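Local structure of cyclic nucleotide-binding domain (CNMP-BD) protein (Geobacter metallireducens, 3MDP) at residues V108-G112 / A113-E117. The protein probably binds a cyclic nucleotide or similar small ligand through its double-stranded beta-helix domain and may act as a DNA-binding transcription factor. Numbering follows the deposited sequence.
Sequences VDING and ARLRE. With EDO (1,2-ethanediol), chain C.
Asn111 and Gly112 pass the chain from strand 105-111 straight into helix 112-121, the N-to-C directions of the short segments 108-111 and 113-117 differing by 53°, and the first helical bonds run from Leu115 N to Asn111 O (3.0 Å) and from Arg116 N to Gly112 O (2.9 Å). Asn111 is the N-cap. Its CG stands anti to the backbone N (chi1 -173°), which brings OD1 back over the first turn to accept from Arg114 N at 2.9 Å; the N-H points almost straight at the oxygen, yet the donor lies well above the amide's carbonyl plane. Ala113 CB sits beside OD1, and Arg114 CG lies against the amide, 3.6 Å from Asn111 CG. Arg114 then bends at chi2 and leads away to Glu117, where Arg114 NH1 donates to the syn lone pair of Glu117 OE1 at 2.7 Å, the oxygen lying close to the guanidinium plane, in a salt bridge within one helical turn. On the buried side, Ile110 CG2 meets Leu115 CD1 at 3.8 Å, and Leu115 also reaches Leu50 of the adjacent strand. Arg116 folds back at chi3, so that Gly112 O and Ala113 CA lie over one face of its guanidinium, toward the rim; Arg116 NH1 donates to the carbonyls of Ala47 and Ser88, NH2 pairs with Asp48 and Tyr93 adds a cation-pi contact, which together should fix the guanidinium's rotation. A 1,2-ethanediol, probably from the crystallisation liquor, lies beside Asp109 and Asn111. The junction illustrates an asparagine N-cap where the last strand of the cyclic nucleotide-binding beta-roll gives way to the C-terminal helices.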
# COMPACT_ATOMS: atom_id res chain seq x y z
N VAL A 108 19.80 -2.25 1.21
CA VAL A 108 19.54 -3.38 2.04
C VAL A 108 18.60 -4.31 1.25
O VAL A 108 17.48 -3.91 0.88
CB VAL A 108 18.85 -3.02 3.36
CG1 VAL A 108 18.74 -4.31 4.18
CG2 VAL A 108 19.70 -1.97 4.12
N ASP A 109 19.08 -5.52 1.00
CA ASP A 109 18.34 -6.56 0.27
C ASP A 109 17.79 -7.57 1.29
O ASP A 109 18.54 -8.27 1.97
CB ASP A 109 19.29 -7.21 -0.74
CG ASP A 109 18.64 -8.31 -1.59
OD1 ASP A 109 17.43 -8.52 -1.51
OD2 ASP A 109 19.39 -8.98 -2.34
N ILE A 110 16.47 -7.61 1.39
CA ILE A 110 15.77 -8.43 2.36
C ILE A 110 15.12 -9.62 1.64
O ILE A 110 14.51 -9.45 0.57
CB ILE A 110 14.71 -7.61 3.11
CG1 ILE A 110 15.33 -6.29 3.59
CG2 ILE A 110 14.13 -8.44 4.28
CD1 ILE A 110 14.35 -5.28 4.12
N ASN A 111 15.26 -10.79 2.22
CA ASN A 111 14.73 -12.04 1.67
C ASN A 111 13.21 -12.03 1.76
O ASN A 111 12.64 -12.14 2.86
CB ASN A 111 15.33 -13.24 2.41
CG ASN A 111 14.94 -14.59 1.77
OD1 ASN A 111 13.79 -14.80 1.43
ND2 ASN A 111 15.90 -15.49 1.62
N GLY A 112 12.55 -11.85 0.62
CA GLY A 112 11.10 -11.73 0.59
C GLY A 112 10.39 -13.04 0.95
O GLY A 112 9.36 -13.01 1.62
N ALA A 113 10.93 -14.18 0.53
CA ALA A 113 10.33 -15.47 0.89
C ALA A 113 10.29 -15.63 2.40
O ALA A 113 9.28 -16.05 2.97
CB ALA A 113 11.09 -16.64 0.24
N ARG A 114 11.39 -15.24 3.07
CA ARG A 114 11.43 -15.26 4.53
C ARG A 114 10.46 -14.29 5.15
O ARG A 114 9.78 -14.63 6.13
CB ARG A 114 12.85 -14.98 5.06
CG ARG A 114 13.83 -16.07 4.83
CD ARG A 114 13.36 -17.39 5.48
NE ARG A 114 14.43 -18.35 5.64
CZ ARG A 114 14.27 -19.66 5.88
NH1 ARG A 114 13.07 -20.20 6.00
NH2 ARG A 114 15.33 -20.43 6.02
N LEU A 115 10.33 -13.08 4.58
CA LEU A 115 9.37 -12.12 5.15
C LEU A 115 7.96 -12.66 5.08
O LEU A 115 7.14 -12.43 5.98
CB LEU A 115 9.41 -10.78 4.43
CG LEU A 115 10.53 -9.81 4.75
CD1 LEU A 115 10.40 -8.57 3.86
CD2 LEU A 115 10.55 -9.44 6.25
N ARG A 116 7.66 -13.31 3.97
CA ARG A 116 6.34 -13.92 3.81
C ARG A 116 6.08 -15.00 4.86
O ARG A 116 4.99 -15.03 5.44
CB ARG A 116 6.14 -14.45 2.38
CG ARG A 116 5.95 -13.32 1.37
CD ARG A 116 5.53 -13.78 -0.01
NE ARG A 116 6.52 -14.62 -0.70
CZ ARG A 116 7.52 -14.19 -1.46
NH1 ARG A 116 7.75 -12.90 -1.67
NH2 ARG A 116 8.33 -15.09 -2.02
N GLU A 117 7.07 -15.84 5.15
CA GLU A 117 6.92 -16.91 6.17
C GLU A 117 6.67 -16.31 7.52
O GLU A 117 5.78 -16.75 8.26
CB GLU A 117 8.18 -17.75 6.30
CG GLU A 117 8.37 -18.74 5.20
CD GLU A 117 9.75 -19.36 5.19
OE1 GLU A 117 10.53 -19.25 6.17
OE2 GLU A 117 10.08 -19.97 4.16
C1 EDO C . 18.19 -11.54 -0.15
O1 EDO C . 17.87 -12.94 -0.10
C2 EDO C . 19.43 -11.24 0.67
O2 EDO C . 19.03 -11.09 2.02